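Local coordinates for putative TetR transcriptional regulator (Rhodococcus sp., PDB 2I10), which probably binds DNA as a TetR-family transcriptional regulator, a two-chain assembly whose crystals also hold p-nitrophenol, at residues 61-64 / 65-69; 68-71 / 72-75; 105-108 / 109-112; 143-147 / 148-152. All blocks are in the same frame, centred on the assembly; numbering follows the deposited sequence.

Contact 1 (61-64 / 65-69)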
loop_
_atom_site.group_PDB
_atom_site.type_symbol
_atom_site.label_atom_id
_atom_site.label_comp_id
_atom_site.label_asym_id
_atom_site.label_seq_id
_atom_site.Cartn_x
_atom_site.Cartn_y
_atom_site.Cartn_z
ATOM N N LYS B 61 -14.153 -2.557 16.239
ATOM C CA LYS B 61 -14.126 -1.129 15.820
ATOM C C LYS B 61 -12.747 -0.755 15.229
ATOM O O LYS B 61 -12.643 0.048 14.296
ATOM C CB LYS B 61 -14.433 -0.170 17.006
ATOM C CG LYS B 61 -15.835 -0.263 17.630
ATOM C CD LYS B 61 -15.900 0.463 19.066
ATOM C CE LYS B 61 -17.043 -0.008 19.974
ATOM N NZ LYS B 61 -18.418 0.055 19.322
ATOM N N THR B 62 -11.699 -1.319 15.816
ATOM C CA THR B 62 -10.330 -1.079 15.363
ATOM C C THR B 62 -10.184 -1.664 13.923
ATOM O O THR B 62 -9.648 -1.000 13.050
ATOM C CB THR B 62 -9.291 -1.671 16.350
ATOM O OG1 THR B 62 -9.394 -0.989 17.607
ATOM C CG2 THR B 62 -7.875 -1.434 15.868
ATOM N N LEU B 63 -10.720 -2.858 13.681
ATOM C CA LEU B 63 -10.683 -3.468 12.356
ATOM C C LEU B 63 -11.498 -2.693 11.356
ATOM O O LEU B 63 -11.108 -2.641 10.182
ATOM C CB LEU B 63 -11.115 -4.934 12.389
ATOM C CG LEU B 63 -10.342 -5.962 13.225
ATOM C CD1 LEU B 63 -10.988 -7.367 13.059
ATOM C CD2 LEU B 63 -8.836 -6.020 12.840
ATOM N N ASP B 64 -12.639 -2.135 11.757
ATOM C CA ASP B 64 -13.389 -1.237 10.874
ATOM C C ASP B 64 -12.513 -0.080 10.402
ATOM O O ASP B 64 -12.584 0.312 9.249
ATOM C CB ASP B 64 -14.620 -0.634 11.574
ATOM C CG ASP B 64 -15.699 -1.656 11.884
ATOM O OD1 ASP B 64 -15.647 -2.779 11.326
ATOM O OD2 ASP B 64 -16.616 -1.326 12.693
ATOM N N ARG B 65 -11.715 0.487 11.313
ATOM C CA ARG B 65 -10.881 1.643 10.992
ATOM C C ARG B 65 -9.668 1.259 10.105
ATOM O O ARG B 65 -9.315 2.000 9.207
ATOM C CB ARG B 65 -10.440 2.341 12.288
ATOM C CG ARG B 65 -9.609 3.626 12.129
ATOM C CD ARG B 65 -10.379 4.763 11.464
ATOM N NE ARG B 65 -11.638 5.138 12.128
ATOM C CZ ARG B 65 -11.778 6.169 12.963
ATOM N NH1 ARG B 65 -10.728 6.918 13.274
ATOM N NH2 ARG B 65 -12.960 6.444 13.512
ATOM N N TYR B 66 -9.052 0.109 10.347
ATOM C CA TYR B 66 -7.751 -0.195 9.747
ATOM C C TYR B 66 -7.668 -1.328 8.732
ATOM O O TYR B 66 -6.602 -1.552 8.178
ATOM C CB TYR B 66 -6.753 -0.505 10.842
ATOM C CG TYR B 66 -6.324 0.713 11.664
ATOM C CD1 TYR B 66 -5.309 1.554 11.204
ATOM C CD2 TYR B 66 -6.916 0.999 12.909
ATOM C CE1 TYR B 66 -4.883 2.665 11.945
ATOM C CE2 TYR B 66 -6.492 2.133 13.680
ATOM C CZ TYR B 66 -5.475 2.948 13.180
ATOM O OH TYR B 66 -5.046 4.064 13.884
HETATM N N MSE B 67 -8.743 -2.073 8.521
HETATM C CA MSE B 67 -8.712 -3.252 7.649
HETATM C C MSE B 67 -9.235 -2.832 6.278
HETATM O O MSE B 67 -10.363 -2.340 6.201
HETATM C CB MSE B 67 -9.545 -4.415 8.247
HETATM C CG MSE B 67 -8.764 -5.709 8.727
HETATM SE SE MSE B 67 -10.092 -7.289 8.828
HETATM C CE MSE B 67 -10.328 -7.522 6.959
ATOM N N CYS B 68 -8.428 -2.976 5.213
ATOM C CA CYS B 68 -8.921 -2.803 3.824
ATOM C C CYS B 68 -10.073 -3.793 3.535
ATOM O O CYS B 68 -11.130 -3.420 3.024
ATOM C CB CYS B 68 -7.759 -2.943 2.768
ATOM S SG CYS B 68 -6.583 -1.418 2.617
ATOM N N GLU B 69 -9.856 -5.046 3.916
ATOM C CA GLU B 69 -10.695 -6.182 3.499
ATOM C C GLU B 69 -11.946 -6.452 4.347
ATOM O O GLU B 69 -12.445 -7.585 4.346
ATOM C CB GLU B 69 -9.854 -7.458 3.477
ATOM C CG GLU B 69 -8.538 -7.316 2.738
ATOM C CD GLU B 69 -7.362 -6.848 3.608
ATOM O OE1 GLU B 69 -7.550 -6.294 4.714
ATOM O OE2 GLU B 69 -6.230 -7.046 3.154
#
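Two first torsions bring Thr62 and Tyr66 together: Thr62 holds CG2 anti to its backbone N, and Tyr66 sets CG anti to its carbonyl carbon (chi1 -72°), which swings the ring back along the preceding turn. The setting is the last turn of helix 55-66, the helix that in TetR-family proteins leads from the DNA-binding helix-turn-helix into the ligand-binding region. Thr62 CG2 comes within 3.9 Å of Tyr66 CD2, the two side chains crossing at a slant. The carbonyl of Thr62 meets the same tyrosine twice. Thr62 O lies in the ring plane, 3.4 Å from the edge atom Tyr66 CD2, and accepts the hydrogen bond from Tyr66 N at 3.0 Å. The hydroxyl of Thr62 is turned the other way and bonds Leu58 O, while helix 15-27 packs against both side chains through Met21.

A second pair forms another face of the turn. Leu63 and Met67, a selenomethionine, run side by side and point the same way, with Leu63 CD2 4.1 Å from Met67 CG; Met108 touches both of them. In Met67 chi1 is -113°, well off a staggered value, and a bend at chi3 turns its terminal CE away from Leu63. The backbone bond from Met67 N to Leu63 O, 2.9 Å long, is the last in this ladder, because Met67 is where the chain leaves helical geometry. Beyond the helix, Met67 O accepts from Arg94 NH2. The tightness of the exit shows in Met67 CB, which lies 3.1 Å from Leu63 O.

Contact 2 (68-71 / 72-75)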
loop_
_atom_site.group_PDB
_atom_site.type_symbol
_atom_site.label_atom_id
_atom_site.label_comp_id
_atom_site.label_asym_id
_atom_site.label_seq_id
_atom_site.Cartn_x
_atom_site.Cartn_y
_atom_site.Cartn_z
ATOM N N CYS B 68 -8.428 -2.976 5.213
ATOM C CA CYS B 68 -8.921 -2.803 3.824
ATOM C C CYS B 68 -10.073 -3.793 3.535
ATOM O O CYS B 68 -11.130 -3.420 3.024
ATOM C CB CYS B 68 -7.759 -2.943 2.768
ATOM S SG CYS B 68 -6.583 -1.418 2.617
ATOM N N GLU B 69 -9.856 -5.046 3.916
ATOM C CA GLU B 69 -10.695 -6.182 3.499
ATOM C C GLU B 69 -11.946 -6.452 4.347
ATOM O O GLU B 69 -12.445 -7.585 4.346
ATOM C CB GLU B 69 -9.854 -7.458 3.477
ATOM C CG GLU B 69 -8.538 -7.316 2.738
ATOM C CD GLU B 69 -7.362 -6.848 3.608
ATOM O OE1 GLU B 69 -7.550 -6.294 4.714
ATOM O OE2 GLU B 69 -6.230 -7.046 3.154
ATOM N N ARG B 70 -12.440 -5.440 5.064
ATOM C CA ARG B 70 -13.607 -5.581 5.953
ATOM C C ARG B 70 -14.833 -6.230 5.299
ATOM O O ARG B 70 -15.370 -5.682 4.338
ATOM C CB ARG B 70 -13.977 -4.197 6.528
ATOM C CG ARG B 70 -14.547 -4.283 7.928
ATOM C CD ARG B 70 -13.589 -4.962 8.891
ATOM N NE ARG B 70 -14.129 -4.953 10.237
ATOM C CZ ARG B 70 -14.314 -5.997 11.052
ATOM N NH1 ARG B 70 -13.969 -7.228 10.728
ATOM N NH2 ARG B 70 -14.815 -5.784 12.267
ATOM N N THR B 71 -15.286 -7.367 5.864
ATOM C CA THR B 71 -16.333 -8.206 5.279
ATOM C C THR B 71 -17.654 -7.521 4.934
ATOM O O THR B 71 -18.165 -7.677 3.816
ATOM C CB THR B 71 -16.581 -9.584 6.058
ATOM O OG1 THR B 71 -17.732 -10.205 5.518
ATOM C CG2 THR B 71 -16.843 -9.407 7.508
ATOM N N LEU B 72 -18.196 -6.765 5.883
ATOM C CA LEU B 72 -19.522 -6.152 5.739
ATOM C C LEU B 72 -19.532 -5.120 4.610
ATOM O O LEU B 72 -20.463 -5.079 3.810
ATOM C CB LEU B 72 -20.002 -5.541 7.077
ATOM C CG LEU B 72 -21.152 -4.496 7.068
ATOM C CD1 LEU B 72 -22.464 -5.055 6.534
ATOM C CD2 LEU B 72 -21.395 -3.830 8.423
ATOM N N GLN B 73 -18.471 -4.318 4.515
ATOM C CA GLN B 73 -18.416 -3.306 3.483
ATOM C C GLN B 73 -18.171 -3.924 2.119
ATOM O O GLN B 73 -18.736 -3.473 1.157
ATOM C CB GLN B 73 -17.376 -2.246 3.809
ATOM C CG GLN B 73 -17.845 -1.252 4.869
ATOM C CD GLN B 73 -18.044 -1.910 6.242
ATOM O OE1 GLN B 73 -17.232 -2.748 6.693
ATOM N NE2 GLN B 73 -19.159 -1.546 6.908
ATOM N N LEU B 74 -17.369 -4.980 2.044
ATOM C CA LEU B 74 -17.153 -5.650 0.761
ATOM C C LEU B 74 -18.463 -6.280 0.238
ATOM O O LEU B 74 -18.876 -6.060 -0.904
ATOM C CB LEU B 74 -16.054 -6.697 0.906
ATOM C CG LEU B 74 -15.589 -7.378 -0.378
ATOM C CD1 LEU B 74 -14.981 -6.391 -1.370
ATOM C CD2 LEU B 74 -14.566 -8.438 0.050
ATOM N N GLU B 75 -19.125 -7.031 1.111
ATOM C CA GLU B 75 -20.421 -7.637 0.826
ATOM C C GLU B 75 -21.488 -6.628 0.435
ATOM O O GLU B 75 -22.201 -6.840 -0.542
ATOM C CB GLU B 75 -20.849 -8.532 1.993
ATOM C CG GLU B 75 -19.994 -9.814 1.981
ATOM C CD GLU B 75 -20.226 -10.739 3.147
ATOM O OE1 GLU B 75 -20.772 -10.258 4.171
ATOM O OE2 GLU B 75 -19.849 -11.949 3.032
#
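Glu75 runs alongside Thr71, one helical turn ahead of it, and its side chain can be traced atom by atom against that residue. Glu75 CB lies 3.4 Å from Thr71 O, the carbonyl oxygen that also accepts the 2.9 Å hydrogen bond from Glu75 N. CG stays at about the same distance from this oxygen, so the start of the chain rests on the backbone carbonyl. At CD the neighbour changes, Thr71 OG1 now being nearest. At the tip, Glu75 OE1 stands 3.3 Å from Thr71 OG1, while Glu75 OE2 lies farther off, 3.7 Å from the same hydroxyl oxygen. The threonine's torsion explains this closeness: with chi1 at 172°, OG1 lies beside its own carbonyl carbon, so hydroxyl and carbonyl both face Glu75.

Arg70 and Gln73 make the other side-chain meeting. Gln73 folds back through a bend at chi2, and its OE1 comes to 3.3 Å from Arg70 CG, against the aliphatic part of the arginine. The charged end of Arg70 goes elsewhere, with NE in a salt bridge to Asp64 and NH2 in another to Glu60, both on helix 55-66.

On the buried side, Leu74 packs on Phe90 and Met134, and its backbone N gives a 3.1 Å hydrogen bond to Arg70 O, nearly straight at 161°. With Arg70 in the N-cap position and its carbonyl accepting the first of these i to i+4 bonds, the arrangement is that of a helix N-terminus, here the start of helix 71-78.

Contact 3 (105-108 / 109-112)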
loop_
_atom_site.group_PDB
_atom_site.type_symbol
_atom_site.label_atom_id
_atom_site.label_comp_id
_atom_site.label_asym_id
_atom_site.label_seq_id
_atom_site.Cartn_x
_atom_site.Cartn_y
_atom_site.Cartn_z
ATOM N N PHE B 105 -0.552 5.203 8.587
ATOM C CA PHE B 105 -0.023 3.830 8.549
ATOM C C PHE B 105 -0.463 3.037 7.300
ATOM O O PHE B 105 0.145 2.020 6.928
ATOM C CB PHE B 105 -0.437 3.060 9.826
ATOM C CG PHE B 105 0.179 3.600 11.084
ATOM C CD1 PHE B 105 -0.548 4.431 11.922
ATOM C CD2 PHE B 105 1.496 3.296 11.409
ATOM C CE1 PHE B 105 0.013 4.932 13.070
ATOM C CE2 PHE B 105 2.079 3.809 12.558
ATOM C CZ PHE B 105 1.332 4.630 13.392
ATOM N N GLY B 106 -1.544 3.488 6.668
ATOM C CA GLY B 106 -2.182 2.706 5.645
ATOM C C GLY B 106 -2.962 1.629 6.394
ATOM O O GLY B 106 -2.996 1.625 7.646
ATOM N N CYS B 107 -3.591 0.740 5.632
ATOM C CA CYS B 107 -4.369 -0.320 6.222
ATOM C C CYS B 107 -3.442 -1.445 6.616
ATOM O O CYS B 107 -2.242 -1.468 6.278
ATOM C CB CYS B 107 -5.482 -0.787 5.313
ATOM S SG CYS B 107 -4.955 -1.739 3.871
HETATM N N MSE B 108 -3.975 -2.380 7.366
HETATM C CA MSE B 108 -3.130 -3.356 7.988
HETATM C C MSE B 108 -2.351 -4.224 7.003
HETATM O O MSE B 108 -1.183 -4.552 7.228
HETATM C CB MSE B 108 -3.963 -4.187 8.948
HETATM C CG MSE B 108 -4.480 -3.385 10.143
HETATM SE SE MSE B 108 -6.044 -4.322 11.048
HETATM C CE MSE B 108 -5.152 -6.057 11.315
ATOM N N THR B 109 -2.959 -4.643 5.921
ATOM C CA THR B 109 -2.125 -5.333 4.903
ATOM C C THR B 109 -0.932 -4.523 4.343
ATOM O O THR B 109 0.159 -5.069 4.105
ATOM C CB THR B 109 -3.013 -5.928 3.767
ATOM O OG1 THR B 109 -3.890 -6.864 4.402
ATOM C CG2 THR B 109 -2.173 -6.575 2.559
ATOM N N VAL B 110 -1.141 -3.241 4.120
ATOM C CA VAL B 110 -0.029 -2.369 3.762
ATOM C C VAL B 110 1.071 -2.482 4.845
ATOM O O VAL B 110 2.213 -2.798 4.534
ATOM C CB VAL B 110 -0.474 -0.897 3.525
ATOM C CG1 VAL B 110 0.731 0.052 3.537
ATOM C CG2 VAL B 110 -1.264 -0.769 2.184
ATOM N N GLN B 111 0.701 -2.272 6.108
ATOM C CA GLN B 111 1.619 -2.420 7.257
ATOM C C GLN B 111 2.339 -3.787 7.340
ATOM O O GLN B 111 3.580 -3.841 7.566
ATOM C CB GLN B 111 0.851 -2.123 8.558
ATOM C CG GLN B 111 0.640 -0.632 8.782
ATOM C CD GLN B 111 1.976 0.096 9.027
ATOM O OE1 GLN B 111 2.797 -0.369 9.831
ATOM N NE2 GLN B 111 2.194 1.243 8.339
ATOM N N ALA B 112 1.576 -4.878 7.156
ATOM C CA ALA B 112 2.148 -6.237 7.176
ATOM C C ALA B 112 3.161 -6.467 6.048
ATOM O O ALA B 112 4.020 -7.328 6.164
ATOM C CB ALA B 112 1.044 -7.296 7.104
#
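Gln111 reaches back over the first turn of its helix and ties down Phe105, forming the tight part of the contact. Gln111 NE2 donates to Phe105 O at 2.6 Å and 167°, on a lone pair in the carbonyl plane, with the oxygen almost coplanar with the amide. Gln111 NE2 also lies at the edge of the Phe105 ring, in its plane, 3.8 Å from Phe105 CD2, while ring and amide planes stand nearly perpendicular. Between these residues Gly106, at positive phi, leaves room for Val110: a beta carbon there would fall 3.0 Å from Val110 CG1.

This is the N-terminus of helix 108-112, with Cys107 as N-cap and Gln111 N bonded to Cys107 O at 3.1 Å, at the dimer interface of the TetR ligand-binding region. There Gln111 NE2 also bonds Ala112 O, and Gln111 OE1 accepts from Leu114 N, both of the second subunit. A leucine in place of Gln111 would probably leave Phe105 O and both groups of the other subunit without these partners.

On the looser flank a lighter apolar contact brings Cys107 SG, in a disulfide with Cys68, to 4.2 Å from Val110 CG2, and Ala112 is the one partly exposed residue.

Contact 4 (143-147 / 148-152)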
loop_
_atom_site.group_PDB
_atom_site.type_symbol
_atom_site.label_atom_id
_atom_site.label_comp_id
_atom_site.label_asym_id
_atom_site.label_seq_id
_atom_site.Cartn_x
_atom_site.Cartn_y
_atom_site.Cartn_z
ATOM N N GLU B 143 -17.832 -14.068 -11.477
ATOM C CA GLU B 143 -18.461 -15.299 -11.988
ATOM C C GLU B 143 -19.959 -15.046 -12.267
ATOM O O GLU B 143 -20.490 -15.458 -13.322
ATOM C CB GLU B 143 -18.227 -16.462 -11.012
ATOM C CG GLU B 143 -18.864 -17.765 -11.407
ATOM C CD GLU B 143 -18.801 -18.823 -10.323
ATOM O OE1 GLU B 143 -19.382 -18.596 -9.223
ATOM O OE2 GLU B 143 -18.221 -19.911 -10.583
ATOM N N LYS B 144 -20.598 -14.303 -11.364
ATOM C CA LYS B 144 -21.993 -13.908 -11.520
ATOM C C LYS B 144 -22.138 -12.901 -12.641
ATOM O O LYS B 144 -23.078 -12.977 -13.404
ATOM C CB LYS B 144 -22.493 -13.293 -10.204
ATOM C CG LYS B 144 -23.787 -12.513 -10.269
ATOM C CD LYS B 144 -24.164 -11.964 -8.903
ATOM C CE LYS B 144 -25.497 -11.143 -8.929
ATOM N NZ LYS B 144 -26.514 -11.597 -9.930
ATOM N N ALA B 145 -21.231 -11.917 -12.717
ATOM C CA ALA B 145 -21.257 -10.980 -13.831
ATOM C C ALA B 145 -21.055 -11.600 -15.217
ATOM O O ALA B 145 -21.595 -11.089 -16.187
ATOM C CB ALA B 145 -20.308 -9.776 -13.602
ATOM N N LEU B 146 -20.280 -12.674 -15.336
ATOM C CA LEU B 146 -20.141 -13.343 -16.619
ATOM C C LEU B 146 -21.462 -14.033 -17.008
ATOM O O LEU B 146 -21.824 -14.071 -18.201
ATOM C CB LEU B 146 -19.011 -14.393 -16.578
ATOM C CG LEU B 146 -17.542 -13.915 -16.643
ATOM C CD1 LEU B 146 -16.563 -15.023 -16.297
ATOM C CD2 LEU B 146 -17.208 -13.308 -18.015
ATOM N N ALA B 147 -22.154 -14.598 -16.011
ATOM C CA ALA B 147 -23.437 -15.271 -16.259
ATOM C C ALA B 147 -24.499 -14.207 -16.628
ATOM O O ALA B 147 -25.233 -14.383 -17.579
ATOM C CB ALA B 147 -23.852 -16.080 -15.059
ATOM N N ASP B 148 -24.498 -13.079 -15.918
ATOM C CA ASP B 148 -25.455 -12.002 -16.149
ATOM C C ASP B 148 -25.127 -11.284 -17.442
ATOM O O ASP B 148 -26.010 -10.756 -18.099
ATOM C CB ASP B 148 -25.441 -10.978 -15.002
ATOM C CG ASP B 148 -25.994 -11.538 -13.700
ATOM O OD1 ASP B 148 -26.546 -12.680 -13.711
ATOM O OD2 ASP B 148 -25.889 -10.841 -12.657
ATOM N N GLY B 149 -23.840 -11.253 -17.778
ATOM C CA GLY B 149 -23.389 -10.730 -19.055
ATOM C C GLY B 149 -22.881 -9.301 -19.014
ATOM O O GLY B 149 -22.632 -8.734 -20.060
ATOM N N ASP B 150 -22.734 -8.700 -17.828
ATOM C CA ASP B 150 -22.163 -7.344 -17.751
ATOM C C ASP B 150 -20.635 -7.375 -17.749
ATOM O O ASP B 150 -19.999 -6.371 -17.953
ATOM C CB ASP B 150 -22.672 -6.553 -16.542
ATOM C CG ASP B 150 -22.453 -7.279 -15.226
ATOM O OD1 ASP B 150 -23.315 -8.101 -14.852
ATOM O OD2 ASP B 150 -21.441 -7.009 -14.552
ATOM N N LEU B 151 -20.062 -8.542 -17.486
ATOM C CA LEU B 151 -18.633 -8.779 -17.711
ATOM C C LEU B 151 -18.493 -9.534 -19.022
ATOM O O LEU B 151 -19.118 -10.573 -19.205
ATOM C CB LEU B 151 -18.017 -9.563 -16.555
ATOM C CG LEU B 151 -16.604 -9.252 -16.084
ATOM C CD1 LEU B 151 -16.332 -7.733 -15.877
ATOM C CD2 LEU B 151 -16.369 -10.025 -14.792
ATOM N N PRO B 152 -17.713 -8.980 -19.967
ATOM C CA PRO B 152 -17.540 -9.615 -21.286
ATOM C C PRO B 152 -16.979 -11.015 -21.155
ATOM O O PRO B 152 -16.106 -11.240 -20.312
ATOM C CB PRO B 152 -16.535 -8.709 -22.008
ATOM C CG PRO B 152 -16.050 -7.737 -21.008
ATOM C CD PRO B 152 -16.969 -7.714 -19.838
HETATM O O HOH W 1 -20.555 -12.767 -20.267
#
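Ala145 O takes two backbone hydrogen bonds at the C-terminus of helix 121-148, closed by a glycine with positive phi: Gly149 N donates at 2.8 Å and Leu151 N at 3.2 Å, arriving from opposite faces of the carbonyl plane. Gly149 (phi 99°) is where the chain leaves the helix and doubles back over this oxygen. The methyl of Ala145 is covered by Leu151 CB at 3.7 Å and by the carboxylate of Asp150, whose OD2 lies 3.1 Å from Ala145 CB.

Farther out, Asp150 holds CG between its backbone N and carbonyl carbon (chi1 55°), which places the carboxylate against the Ala145 methyl, and OD2 accepts from Ala83 N at the start of helix 83-98. An alanine in place of Asp150 would probably leave Ala83 N without that acceptor and strip cover from the methyl of Ala145. Leu151 is backed by Val195 and Pro196 of the C-terminal tail.

On the exposed flank, Lys144 NZ forms a 2.9 Å salt bridge with Asp148 OD2, the aspartate oxygen offering its syn lone pair. Nearby, one water donates to both Leu146 O and Leu151 O, at 2.8 Å each.

How the contacts relate
The contacts follow the chain in order from 1 to 4. Contacts 1 and 2 share Cys68 and Glu69, with centres 9 Å apart, and mark the end of helix 55-66 and the start of helix 71-78. Contact 3, about 10 Å from contact 1 centre to centre, is joined to this junction by the disulfide Cys68 SG to Cys107 SG (2.1 Å) and by a probable hydrogen bond between Thr109 OG1 and Glu69 OE2. Three helix ends thus meet near the centre of the chain, next to the dimer interface, with contact 3 reaching the second subunit. Contact 4 lies apart at the distal end of helix 121-148, its centre about 22 Å from contact 2's and 32 Å from contact 3's.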